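Local coordinates for DNA polymerase III, gamma subunit-related protein (Thermotoga maritima, PDB 2GNO) that probably binds DNA and resembles the clamp-loader subunits of bacterial DNA polymerase III, at residues S50-I55 with E79-K84; I19-N24 with Y112-L117; D4-L9 with L36-Y41; S29-V34 with V136-P141. All blocks are in the same frame, centred on the assembly; numbering follows the deposited sequence.

Contact 1: residues S50-I55 with E79-K84; sequences SDVLEI and ELYTRK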
loop_
_atom_site.group_PDB
_atom_site.type_symbol
_atom_site.label_atom_id
_atom_site.label_comp_id
_atom_site.label_asym_id
_atom_site.label_seq_id
_atom_site.Cartn_x
_atom_site.Cartn_y
_atom_site.Cartn_z
ATOM N N SER A 50 -1.573 20.815 13.317
ATOM C CA SER A 50 -0.549 21.843 13.391
ATOM C C SER A 50 0.833 21.266 13.734
ATOM O O SER A 50 1.838 21.911 13.455
ATOM C CB SER A 50 -0.922 22.814 14.502
ATOM O OG SER A 50 -1.034 22.109 15.718
ATOM N N ASP A 51 0.866 20.080 14.365
ATOM C CA ASP A 51 2.114 19.394 14.784
ATOM C C ASP A 51 2.659 18.253 13.889
ATOM O O ASP A 51 3.831 17.929 13.999
ATOM C CB ASP A 51 1.940 18.872 16.211
ATOM C CG ASP A 51 1.744 19.989 17.234
ATOM O OD1 ASP A 51 1.693 21.155 16.836
ATOM O OD2 ASP A 51 1.651 19.710 18.449
ATOM N N VAL A 52 1.824 17.649 13.052
ATOM C CA VAL A 52 2.222 16.574 12.132
ATOM C C VAL A 52 1.628 16.777 10.732
ATOM O O VAL A 52 0.404 16.908 10.582
ATOM C CB VAL A 52 1.755 15.162 12.606
ATOM C CG1 VAL A 52 2.278 14.061 11.665
ATOM C CG2 VAL A 52 2.170 14.893 14.034
ATOM N N LEU A 53 2.484 16.745 9.709
ATOM C CA LEU A 53 2.064 16.909 8.317
ATOM C C LEU A 53 2.358 15.622 7.559
ATOM O O LEU A 53 3.467 15.108 7.624
ATOM C CB LEU A 53 2.823 18.055 7.643
ATOM C CG LEU A 53 2.626 18.216 6.120
ATOM C CD1 LEU A 53 1.194 18.540 5.781
ATOM C CD2 LEU A 53 3.565 19.255 5.579
ATOM N N GLU A 54 1.369 15.136 6.821
ATOM C CA GLU A 54 1.506 13.939 6.016
ATOM C C GLU A 54 1.526 14.340 4.549
ATOM O O GLU A 54 0.646 15.070 4.096
ATOM C CB GLU A 54 0.353 12.995 6.297
ATOM C CG GLU A 54 0.486 11.601 5.712
ATOM C CD GLU A 54 -0.713 10.714 6.044
ATOM O OE1 GLU A 54 -1.640 11.183 6.726
ATOM O OE2 GLU A 54 -0.733 9.545 5.620
ATOM N N ILE A 55 2.546 13.891 3.825
ATOM C CA ILE A 55 2.690 14.146 2.395
ATOM C C ILE A 55 2.507 12.808 1.707
ATOM O O ILE A 55 3.276 11.879 1.948
ATOM C CB ILE A 55 4.042 14.791 2.050
ATOM C CG1 ILE A 55 4.110 16.229 2.600
ATOM C CG2 ILE A 55 4.281 14.827 0.547
ATOM C CD1 ILE A 55 3.170 17.269 1.913
ATOM N N GLU A 79 2.540 23.221 18.486
ATOM C CA GLU A 79 1.649 23.798 19.486
ATOM C C GLU A 79 1.640 23.011 20.785
ATOM O O GLU A 79 1.933 23.559 21.849
ATOM C CB GLU A 79 0.212 23.882 18.957
ATOM C CG GLU A 79 0.035 24.777 17.738
ATOM C CD GLU A 79 -1.432 24.943 17.309
ATOM O OE1 GLU A 79 -2.351 24.440 18.007
ATOM O OE2 GLU A 79 -1.660 25.596 16.265
ATOM N N LEU A 80 1.294 21.727 20.678
ATOM C CA LEU A 80 1.188 20.806 21.817
ATOM C C LEU A 80 2.400 19.922 22.001
ATOM O O LEU A 80 2.833 19.665 23.134
ATOM C CB LEU A 80 -0.005 19.877 21.600
ATOM C CG LEU A 80 -1.380 20.528 21.441
ATOM C CD1 LEU A 80 -2.418 19.494 21.033
ATOM C CD2 LEU A 80 -1.788 21.225 22.715
ATOM N N TYR A 81 2.908 19.397 20.892
ATOM C CA TYR A 81 4.056 18.526 20.938
ATOM C C TYR A 81 5.382 19.234 21.229
ATOM O O TYR A 81 5.504 20.437 21.054
ATOM C CB TYR A 81 4.224 17.742 19.620
ATOM C CG TYR A 81 3.280 16.602 19.253
ATOM C CD1 TYR A 81 2.525 15.925 20.203
ATOM C CD2 TYR A 81 3.398 15.999 17.991
ATOM C CE1 TYR A 81 1.766 14.817 19.853
ATOM C CE2 TYR A 81 2.663 14.871 17.653
ATOM C CZ TYR A 81 1.846 14.293 18.590
ATOM O OH TYR A 81 1.121 13.178 18.265
ATOM N N THR A 82 6.365 18.462 21.688
ATOM C CA THR A 82 7.726 18.958 21.943
ATOM C C THR A 82 8.365 19.163 20.558
ATOM O O THR A 82 9.021 20.177 20.313
ATOM C CB THR A 82 8.549 17.951 22.787
ATOM O OG1 THR A 82 7.932 17.800 24.067
ATOM C CG2 THR A 82 9.974 18.417 23.002
ATOM N N ARG A 83 8.145 18.192 19.659
ATOM C CA ARG A 83 8.637 18.233 18.292
ATOM C C ARG A 83 7.521 18.278 17.233
ATOM O O ARG A 83 6.385 17.878 17.479
ATOM C CB ARG A 83 9.541 17.023 18.033
ATOM C CG ARG A 83 10.821 17.071 18.851
ATOM C CD ARG A 83 11.719 15.858 18.677
ATOM N NE ARG A 83 12.987 16.056 19.384
ATOM C CZ ARG A 83 13.185 15.872 20.696
ATOM N NH1 ARG A 83 12.215 15.467 21.512
ATOM N NH2 ARG A 83 14.397 16.113 21.203
ATOM N N LYS A 84 7.866 18.799 16.058
ATOM C CA LYS A 84 6.976 18.875 14.890
ATOM C C LYS A 84 7.420 17.724 13.965
ATOM O O LYS A 84 8.614 17.492 13.798
ATOM C CB LYS A 84 7.093 20.235 14.225
ATOM C CG LYS A 84 6.415 20.323 12.910
ATOM C CD LYS A 84 6.264 21.750 12.410
ATOM C CE LYS A 84 5.140 22.469 13.083
ATOM N NZ LYS A 84 4.814 23.745 12.398
#
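The carboxylate of Asp51 is clasped by three consecutive backbone amides of the loop 79-84. Glu79 N reaches Asp51 OD1 at 2.8 Å, while Asp51 OD2 takes both Tyr81 N, at 2.8 Å and nearly straight (171°), and Leu80 N, more bent at 3.0 Å. All three amides come from the syn side, and Ser50 OG adds a bond to OD1 from the opposite face of the carboxylate to Glu79 N. With CG beside its own backbone N (chi1 -64°), Asp51 turns its buried carboxylate into this cluster of N-H groups, which would favour the ionised form. Replacing Asp51 by an alanine removes the common acceptor, which is likely to leave the three amides without a mate and the loop freer to shift. Beside Asp51 the packing stays close: Val52 CG2 lies 3.7 Å from Tyr81 CE2, and Tyr81 OH is bonded to Phe45 O. The Glu79 side is looser; its extended, exposed side chain merely passes Ser50, Glu79 CD 3.3 Å from Ser50 OG. Lys84 CA makes a CH...O contact with Asp51 O. The loop is thus pinned where edge strand 52-55 joins strand 84-88, within a beta-alpha-beta unit of the P-loop NTPase-like parallel sheet.

Contact 2: residues I19-N24 with Y112-L117; sequences ISILIN and YAVIVL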
loop_
_atom_site.group_PDB
_atom_site.type_symbol
_atom_site.label_atom_id
_atom_site.label_comp_id
_atom_site.label_asym_id
_atom_site.label_seq_id
_atom_site.Cartn_x
_atom_site.Cartn_y
_atom_site.Cartn_z
ATOM N N ILE A 19 16.104 15.818 13.116
ATOM C CA ILE A 19 16.491 14.534 12.541
ATOM C C ILE A 19 15.618 14.149 11.367
ATOM O O ILE A 19 14.415 14.395 11.375
ATOM C CB ILE A 19 16.490 13.389 13.593
ATOM C CG1 ILE A 19 17.186 12.128 13.031
ATOM C CG2 ILE A 19 15.063 13.081 14.127
ATOM C CD1 ILE A 19 17.334 11.039 13.996
ATOM N N SER A 20 16.268 13.567 10.360
ATOM C CA SER A 20 15.640 13.054 9.167
ATOM C C SER A 20 15.833 11.550 9.256
ATOM O O SER A 20 16.957 11.074 9.409
ATOM C CB SER A 20 16.268 13.655 7.921
ATOM O OG SER A 20 15.936 15.033 7.859
ATOM N N ILE A 21 14.732 10.811 9.206
ATOM C CA ILE A 21 14.751 9.355 9.314
ATOM C C ILE A 21 14.056 8.772 8.106
ATOM O O ILE A 21 13.124 9.374 7.552
ATOM C CB ILE A 21 13.987 8.891 10.603
ATOM C CG1 ILE A 21 14.614 9.507 11.858
ATOM C CG2 ILE A 21 13.963 7.352 10.703
ATOM C CD1 ILE A 21 13.821 9.262 13.152
ATOM N N LEU A 22 14.537 7.624 7.664
ATOM C CA LEU A 22 13.940 6.922 6.561
ATOM C C LEU A 22 13.569 5.583 7.124
ATOM O O LEU A 22 14.460 4.841 7.593
ATOM C CB LEU A 22 14.886 6.734 5.376
ATOM C CG LEU A 22 14.224 6.010 4.181
ATOM C CD1 LEU A 22 13.291 6.912 3.419
ATOM C CD2 LEU A 22 15.254 5.532 3.289
ATOM N N ILE A 23 12.269 5.283 7.111
ATOM C CA ILE A 23 11.756 3.997 7.576
ATOM C C ILE A 23 11.667 3.147 6.324
ATOM O O ILE A 23 10.910 3.463 5.397
ATOM C CB ILE A 23 10.438 4.136 8.339
ATOM C CG1 ILE A 23 10.739 4.916 9.630
ATOM C CG2 ILE A 23 9.866 2.752 8.665
ATOM C CD1 ILE A 23 9.597 5.224 10.470
ATOM N N ASN A 24 12.425 2.047 6.331
ATOM C CA ASN A 24 12.557 1.150 5.194
ATOM C C ASN A 24 12.105 -0.278 5.488
ATOM O O ASN A 24 12.451 -0.852 6.526
ATOM C CB ASN A 24 14.047 1.181 4.809
ATOM C CG ASN A 24 14.381 0.420 3.527
ATOM O OD1 ASN A 24 15.463 -0.132 3.441
ATOM N ND2 ASN A 24 13.476 0.404 2.537
ATOM N N TYR A 112 13.567 21.477 16.610
ATOM C CA TYR A 112 12.285 20.901 17.004
ATOM C C TYR A 112 11.636 19.992 15.926
ATOM O O TYR A 112 10.545 19.515 16.150
ATOM C CB TYR A 112 11.298 22.032 17.402
ATOM C CG TYR A 112 11.072 23.074 16.307
ATOM C CD1 TYR A 112 10.251 22.808 15.198
ATOM C CD2 TYR A 112 11.678 24.329 16.384
ATOM C CE1 TYR A 112 10.066 23.760 14.193
ATOM C CE2 TYR A 112 11.491 25.276 15.397
ATOM C CZ TYR A 112 10.684 24.988 14.306
ATOM O OH TYR A 112 10.511 25.945 13.331
ATOM N N ALA A 113 12.297 19.735 14.794
ATOM C CA ALA A 113 11.728 18.923 13.713
ATOM C C ALA A 113 12.175 17.457 13.580
ATOM O O ALA A 113 13.317 17.104 13.815
ATOM C CB ALA A 113 11.985 19.614 12.397
ATOM N N VAL A 114 11.247 16.614 13.174
ATOM C CA VAL A 114 11.524 15.204 12.907
ATOM C C VAL A 114 10.925 14.967 11.539
ATOM O O VAL A 114 9.732 15.153 11.370
ATOM C CB VAL A 114 10.893 14.267 13.915
ATOM C CG1 VAL A 114 11.209 12.805 13.544
ATOM C CG2 VAL A 114 11.383 14.600 15.319
ATOM N N ILE A 115 11.742 14.605 10.556
ATOM C CA ILE A 115 11.239 14.332 9.217
ATOM C C ILE A 115 11.272 12.823 9.096
ATOM O O ILE A 115 12.330 12.214 9.309
ATOM C CB ILE A 115 12.059 15.003 8.109
ATOM C CG1 ILE A 115 12.091 16.530 8.325
ATOM C CG2 ILE A 115 11.459 14.634 6.752
ATOM C CD1 ILE A 115 12.983 17.297 7.319
ATOM N N VAL A 116 10.111 12.225 8.808
ATOM C CA VAL A 116 9.975 10.777 8.697
ATOM C C VAL A 116 9.600 10.415 7.265
ATOM O O VAL A 116 8.459 10.510 6.864
ATOM C CB VAL A 116 8.876 10.240 9.648
ATOM C CG1 VAL A 116 8.949 8.683 9.715
ATOM C CG2 VAL A 116 9.068 10.829 11.043
ATOM N N LEU A 117 10.593 10.005 6.494
ATOM C CA LEU A 117 10.397 9.581 5.142
ATOM C C LEU A 117 10.229 8.073 5.205
ATOM O O LEU A 117 10.691 7.437 6.162
ATOM C CB LEU A 117 11.654 9.873 4.321
ATOM C CG LEU A 117 12.225 11.291 4.273
ATOM C CD1 LEU A 117 13.416 11.340 3.332
ATOM C CD2 LEU A 117 11.223 12.240 3.812
#
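Five backbone hydrogen bonds join Ile19-Ile23 to Ala113-Leu117 in parallel register. Ile19 N gives to Ala113 O at 3.1 Å, and the four that follow, Ile115 N to Ile19 O, Ile21 N to Ile115 O, Leu117 N to Ile21 O and Ile23 N to Leu117 O, are all 2.8 Å long. CA-H...O contacts from Val114, Ser20 and Leu22 fill in between them. On one face Ile19 and Val114 lie side by side, pointing the same way, Ile19 CG2 to Val114 CG1 3.9 Å. Further along, Ile23 CD1 reaches Val116 CG1 at 3.6 Å. On the other face Leu22 crosses Leu117 at about a right angle; a chi1 of -179° brings Leu22 CD1 to 3.5 Å from Leu117 CB. Strand 113-119 is the middle strand of a five-stranded parallel sheet (order 2-3-4-1-5), with 19-24 next to it, within the alpha/beta architecture of AAA+ modules. Ser20 OG meets Ile115 CD1 only by contact, at 3.8 Å, its hydrogen bond going to Leu106 O. Outside this first shell, Leu9 and Ile13 of helix 5-14 pack on Ile21, and Ser35 and Leu38 of helix 30-43 on Val116. Beyond Leu22 stand Cys91, Trp122 and Leu125.

Contact 3: residues D4-L9 with L36-Y41; sequences DQLETL and LELPEY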
loop_
_atom_site.group_PDB
_atom_site.type_symbol
_atom_site.label_atom_id
_atom_site.label_comp_id
_atom_site.label_asym_id
_atom_site.label_seq_id
_atom_site.Cartn_x
_atom_site.Cartn_y
_atom_site.Cartn_z
ATOM N N ASP A 4 9.414 -2.424 20.661
ATOM C CA ASP A 4 10.895 -2.566 20.502
ATOM C C ASP A 4 11.453 -1.632 19.431
ATOM O O ASP A 4 12.420 -0.910 19.685
ATOM C CB ASP A 4 11.280 -4.012 20.151
ATOM C CG ASP A 4 10.892 -5.014 21.227
ATOM O OD1 ASP A 4 10.262 -4.623 22.236
ATOM O OD2 ASP A 4 11.226 -6.207 21.059
ATOM N N GLN A 5 10.842 -1.648 18.242
ATOM C CA GLN A 5 11.290 -0.811 17.118
ATOM C C GLN A 5 11.002 0.650 17.456
ATOM O O GLN A 5 11.918 1.461 17.491
ATOM C CB GLN A 5 10.588 -1.198 15.802
ATOM C CG GLN A 5 11.233 -0.606 14.533
ATOM C CD GLN A 5 12.495 -1.356 14.091
ATOM O OE1 GLN A 5 12.468 -2.570 13.889
ATOM N NE2 GLN A 5 13.572 -0.623 13.857
ATOM N N LEU A 6 9.732 0.947 17.733
ATOM C CA LEU A 6 9.281 2.288 18.096
ATOM C C LEU A 6 10.075 2.886 19.269
ATOM O O LEU A 6 10.399 4.080 19.246
ATOM C CB LEU A 6 7.784 2.279 18.422
ATOM C CG LEU A 6 6.772 2.012 17.301
ATOM C CD1 LEU A 6 5.386 1.774 17.850
ATOM C CD2 LEU A 6 6.743 3.162 16.282
ATOM N N GLU A 7 10.427 2.052 20.253
ATOM C CA GLU A 7 11.183 2.498 21.433
ATOM C C GLU A 7 12.618 2.894 21.101
ATOM O O GLU A 7 13.140 3.841 21.687
ATOM C CB GLU A 7 11.152 1.425 22.547
ATOM C CG GLU A 7 11.659 1.913 23.920
ATOM C CD GLU A 7 10.848 3.097 24.483
ATOM O OE1 GLU A 7 9.626 3.182 24.215
ATOM O OE2 GLU A 7 11.431 3.929 25.215
ATOM N N THR A 8 13.245 2.177 20.165
ATOM C CA THR A 8 14.619 2.470 19.734
ATOM C C THR A 8 14.642 3.827 19.029
ATOM O O THR A 8 15.509 4.653 19.309
ATOM C CB THR A 8 15.170 1.347 18.849
ATOM O OG1 THR A 8 15.123 0.113 19.584
ATOM C CG2 THR A 8 16.614 1.627 18.442
ATOM N N LEU A 9 13.667 4.044 18.143
ATOM C CA LEU A 9 13.491 5.312 17.438
ATOM C C LEU A 9 13.247 6.487 18.367
ATOM O O LEU A 9 13.816 7.559 18.167
ATOM C CB LEU A 9 12.298 5.245 16.462
ATOM C CG LEU A 9 12.523 4.612 15.103
ATOM C CD1 LEU A 9 11.222 4.414 14.369
ATOM C CD2 LEU A 9 13.479 5.471 14.298
ATOM N N LEU A 36 3.356 6.680 10.602
ATOM C CA LEU A 36 2.138 7.306 11.123
ATOM C C LEU A 36 1.926 7.227 12.624
ATOM O O LEU A 36 1.401 8.148 13.233
ATOM C CB LEU A 36 0.906 6.730 10.414
ATOM C CG LEU A 36 0.723 7.205 8.983
ATOM C CD1 LEU A 36 -0.287 6.344 8.252
ATOM C CD2 LEU A 36 0.320 8.661 8.938
ATOM N N GLU A 37 2.302 6.113 13.215
ATOM C CA GLU A 37 2.182 5.916 14.653
ATOM C C GLU A 37 3.378 6.480 15.423
ATOM O O GLU A 37 3.308 6.632 16.614
ATOM C CB GLU A 37 2.053 4.404 14.939
ATOM C CG GLU A 37 0.759 3.792 14.437
ATOM C CD GLU A 37 -0.479 4.335 15.146
ATOM O OE1 GLU A 37 -0.351 4.781 16.304
ATOM O OE2 GLU A 37 -1.577 4.312 14.552
ATOM N N LEU A 38 4.451 6.850 14.743
ATOM C CA LEU A 38 5.647 7.322 15.432
ATOM C C LEU A 38 5.499 8.563 16.292
ATOM O O LEU A 38 5.944 8.554 17.421
ATOM C CB LEU A 38 6.825 7.479 14.450
ATOM C CG LEU A 38 8.202 7.831 15.014
ATOM C CD1 LEU A 38 8.601 6.800 16.032
ATOM C CD2 LEU A 38 9.226 7.845 13.907
ATOM N N PRO A 39 4.893 9.628 15.776
ATOM C CA PRO A 39 4.776 10.838 16.567
ATOM C C PRO A 39 4.046 10.668 17.892
ATOM O O PRO A 39 4.511 11.188 18.919
ATOM C CB PRO A 39 4.030 11.789 15.623
ATOM C CG PRO A 39 4.291 11.230 14.285
ATOM C CD PRO A 39 4.313 9.809 14.436
ATOM N N GLU A 40 2.918 9.973 17.873
ATOM C CA GLU A 40 2.176 9.701 19.096
ATOM C C GLU A 40 2.957 8.792 20.028
ATOM O O GLU A 40 2.885 8.959 21.237
ATOM C CB GLU A 40 0.796 9.145 18.817
ATOM C CG GLU A 40 0.046 8.768 20.073
ATOM C CD GLU A 40 -1.419 8.533 19.857
ATOM O OE1 GLU A 40 -1.950 8.760 18.758
ATOM O OE2 GLU A 40 -2.035 8.125 20.821
ATOM N N TYR A 41 3.698 7.836 19.480
ATOM C CA TYR A 41 4.516 6.967 20.309
ATOM C C TYR A 41 5.611 7.765 21.036
ATOM O O TYR A 41 5.879 7.516 22.199
ATOM C CB TYR A 41 5.127 5.835 19.516
ATOM C CG TYR A 41 5.783 4.825 20.429
ATOM C CD1 TYR A 41 5.046 3.807 21.001
ATOM C CD2 TYR A 41 7.132 4.938 20.774
ATOM C CE1 TYR A 41 5.640 2.907 21.891
ATOM C CE2 TYR A 41 7.725 4.039 21.632
ATOM C CZ TYR A 41 6.980 3.028 22.189
ATOM O OH TYR A 41 7.574 2.132 23.059
#
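Two helices that lie on the same face of the parallel alpha/beta sheet meet here: helix 5-14, which leads into strand 19-24, and helix 30-43, which follows that strand. The short segments 5-9 and 36-41 run 10.1 Å apart at closest approach, their axes at 62°, and side chains bridge the distance. Tyr41 spans most of it. Its CG stands opposite the backbone N (chi1 -171°), which sends the ring outward from its helix and across Leu6. There Leu6 CB sits over the centre of one face of the Tyr41 ring, 3.6 Å from the centroid, in a CH-pi contact only 12° off the ring normal, and Leu6 CD1 extends the cover to Tyr41 CD1. A cation-pi contact with Lys44, just past the end of the helix, adds a charged neighbour to the ring. At the more polar end, a bend at chi2 brings the Glu7 carboxylate back to the ring edge, its plane turned steeply against the ring. Tyr41 OH donates to Glu7 OE1 at 2.6 Å, on the anti lone pair, away from the other oxygen. A valine in place of Tyr41 would probably uncover Leu6 and leave the carboxylate of Glu7 without its hydroxyl partner. Deeper toward the sheet, leucines take over. Leu9 rests on Val136 of strand 134-137, tying the helix pair to the sheet. Leu6 CD2 slides past Leu38 CD1 in the opposite direction at 4.1 Å, while Leu38 and Leu9 cross at about a right angle, with their CD1 atoms 3.9 Å apart.

Contact 4: residues S29-V34 with V136-P141; sequences SYPREV and VVVNVP
The ring of Tyr30 is clasped between two valines, one from each segment. Val140 CG2 lies over one face, displaced toward the rim: it is 3.9 Å from the centroid of the Tyr30 ring, 26° off the ring normal, and nearest to Tyr30 CG at 3.5 Å. Over the centre of the opposite face stands Val34 CG2, one turn along Tyr30's own helix. A chi1 of -166° swings the ring away from the backbone N, toward the chain that leaves strand 134-137, and the two valines hold the ring's tilt. Obliquely to the ring, Val138 CB approaches Tyr30 CE2 at 3.9 Å, and Tyr30 CE2 also lies 3.3 Å from Asn139 O. Val138 also turns CG2 toward Pro31, the two side chains crossing at a slant. At the far end Pro141 CD lies 3.8 Å from Tyr30 OH, its side chain about perpendicular to that of the tyrosine. The hydroxyl is linked to the loop through a water in the ring plane, 2.8 Å from Tyr30 OH; this water donates to Asn139 O at 3.1 Å. A bound sodium ion lies about 4 Å from the Tyr30 side chain. Phe166, which opens helix 166-189, meets the Tyr30 ring edge-to-face. Here the AAA+-like alpha/beta module probably passes toward its lid: the start of helix 30-43 packs against the connection from edge strand 134-137 to helix 142-152, with Leu6 of helix 5-14 beside Val34 and Ile23 of strand 19-24 touching Val34 and Val138.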
loop_
_atom_site.group_PDB
_atom_site.type_symbol
_atom_site.label_atom_id
_atom_site.label_comp_id
_atom_site.label_asym_id
_atom_site.label_seq_id
_atom_site.Cartn_x
_atom_site.Cartn_y
_atom_site.Cartn_z
ATOM N N SER A 29 2.689 -2.037 3.618
ATOM C CA SER A 29 2.205 -0.944 4.471
ATOM C C SER A 29 2.901 -0.736 5.814
ATOM O O SER A 29 2.693 0.315 6.396
ATOM C CB SER A 29 0.701 -1.133 4.709
ATOM O OG SER A 29 0.450 -2.377 5.306
ATOM N N TYR A 30 3.719 -1.679 6.306
ATOM C CA TYR A 30 4.365 -1.505 7.613
ATOM C C TYR A 30 5.233 -0.233 7.708
ATOM O O TYR A 30 5.109 0.440 8.698
ATOM C CB TYR A 30 5.085 -2.768 8.078
ATOM C CG TYR A 30 5.491 -2.821 9.529
ATOM C CD1 TYR A 30 4.532 -2.781 10.544
ATOM C CD2 TYR A 30 6.808 -3.066 9.889
ATOM C CE1 TYR A 30 4.894 -2.904 11.891
ATOM C CE2 TYR A 30 7.175 -3.215 11.214
ATOM C CZ TYR A 30 6.221 -3.127 12.209
ATOM O OH TYR A 30 6.627 -3.263 13.509
ATOM N N PRO A 31 6.090 0.086 6.692
ATOM C CA PRO A 31 6.857 1.353 6.755
ATOM C C PRO A 31 5.966 2.586 6.940
ATOM O O PRO A 31 6.319 3.460 7.733
ATOM C CB PRO A 31 7.616 1.395 5.431
ATOM C CG PRO A 31 7.766 -0.094 5.068
ATOM C CD PRO A 31 6.488 -0.726 5.523
ATOM N N ARG A 32 4.856 2.648 6.200
ATOM C CA ARG A 32 3.887 3.746 6.291
ATOM C C ARG A 32 3.201 3.817 7.653
ATOM O O ARG A 32 3.039 4.905 8.196
ATOM C CB ARG A 32 2.808 3.603 5.219
ATOM C CG ARG A 32 3.262 3.846 3.785
ATOM C CD ARG A 32 2.227 3.319 2.801
ATOM N NE ARG A 32 0.885 3.830 3.103
ATOM C CZ ARG A 32 0.346 4.967 2.649
ATOM N NH1 ARG A 32 0.976 5.749 1.790
ATOM N NH2 ARG A 32 -0.883 5.304 3.042
ATOM N N GLU A 33 2.786 2.665 8.181
ATOM C CA GLU A 33 2.108 2.583 9.500
ATOM C C GLU A 33 3.023 2.850 10.679
ATOM O O GLU A 33 2.594 3.434 11.676
ATOM C CB GLU A 33 1.395 1.256 9.661
ATOM C CG GLU A 33 0.254 1.086 8.673
ATOM C CD GLU A 33 -0.817 2.130 8.827
ATOM O OE1 GLU A 33 -1.225 2.429 9.964
ATOM O OE2 GLU A 33 -1.262 2.651 7.801
ATOM N N VAL A 34 4.270 2.414 10.583
ATOM C CA VAL A 34 5.252 2.732 11.612
ATOM C C VAL A 34 5.452 4.274 11.643
ATOM O O VAL A 34 5.500 4.875 12.734
ATOM C CB VAL A 34 6.596 2.008 11.364
ATOM C CG1 VAL A 34 7.693 2.554 12.294
ATOM C CG2 VAL A 34 6.417 0.492 11.567
ATOM N N VAL A 136 16.451 3.228 8.804
ATOM C CA VAL A 136 15.899 2.294 9.805
ATOM C C VAL A 136 15.104 1.207 9.102
ATOM O O VAL A 136 14.068 1.496 8.513
ATOM C CB VAL A 136 14.975 3.044 10.812
ATOM C CG1 VAL A 136 14.332 2.081 11.805
ATOM C CG2 VAL A 136 15.759 4.134 11.529
ATOM N N VAL A 137 15.594 -0.036 9.150
ATOM C CA VAL A 137 14.907 -1.154 8.517
ATOM C C VAL A 137 13.826 -1.669 9.448
ATOM O O VAL A 137 14.105 -1.884 10.626
ATOM C CB VAL A 137 15.871 -2.327 8.158
ATOM N N VAL A 138 12.613 -1.880 8.933
ATOM C CA VAL A 138 11.491 -2.388 9.746
ATOM C C VAL A 138 10.921 -3.683 9.173
ATOM O O VAL A 138 10.736 -3.808 7.961
ATOM C CB VAL A 138 10.353 -1.325 9.976
ATOM C CG1 VAL A 138 10.880 -0.159 10.779
ATOM C CG2 VAL A 138 9.753 -0.814 8.673
ATOM N N ASN A 139 10.668 -4.636 10.076
ATOM C CA ASN A 139 10.128 -5.966 9.770
ATOM C C ASN A 139 8.939 -6.226 10.669
ATOM O O ASN A 139 8.999 -5.922 11.854
ATOM C CB ASN A 139 11.208 -7.023 10.022
ATOM C CG ASN A 139 12.367 -6.906 9.049
ATOM O OD1 ASN A 139 12.211 -7.181 7.857
ATOM N ND2 ASN A 139 13.541 -6.527 9.556
ATOM N N VAL A 140 7.862 -6.753 10.101
ATOM C CA VAL A 140 6.635 -7.059 10.840
ATOM C C VAL A 140 7.029 -8.254 11.700
ATOM O O VAL A 140 7.419 -9.268 11.131
ATOM C CB VAL A 140 5.495 -7.445 9.863
ATOM C CG1 VAL A 140 4.264 -7.949 10.585
ATOM C CG2 VAL A 140 5.131 -6.270 8.946
ATOM N N PRO A 141 6.959 -8.149 13.054
ATOM C CA PRO A 141 7.390 -9.288 13.881
ATOM C C PRO A 141 6.585 -10.569 13.699
ATOM O O PRO A 141 5.407 -10.509 13.342
ATOM C CB PRO A 141 7.227 -8.776 15.321
ATOM C CG PRO A 141 7.060 -7.331 15.223
ATOM C CD PRO A 141 6.474 -7.041 13.892
HETATM O O HOH W 1 9.349 -3.799 14.039
#

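Contacts 1, 2 and 4 reach the same parallel sheet, and contact 3 packs helices over it. Contacts 1 and 2, with centres 13 Å apart, join where Lys84 N meets Tyr112 O and Lys84 O meets Val114 N, both at 2.8 Å. On the other flank, Asn24 N lies 2.8 Å from Val136 O, linking contact 2 to contact 4. Helix 30-43 serves both contacts 3 and 4, whose centres are 10 Å apart, while Leu9 CD2 of contact 3 packs on Ile21 CD1 of contact 2. The pocket of 2-ethoxyethanol, a molecule probably from the crystallisation liquor, draws on Val52 of contact 1 and Leu36 of segment 36-41, together with Pro47 and Ala49.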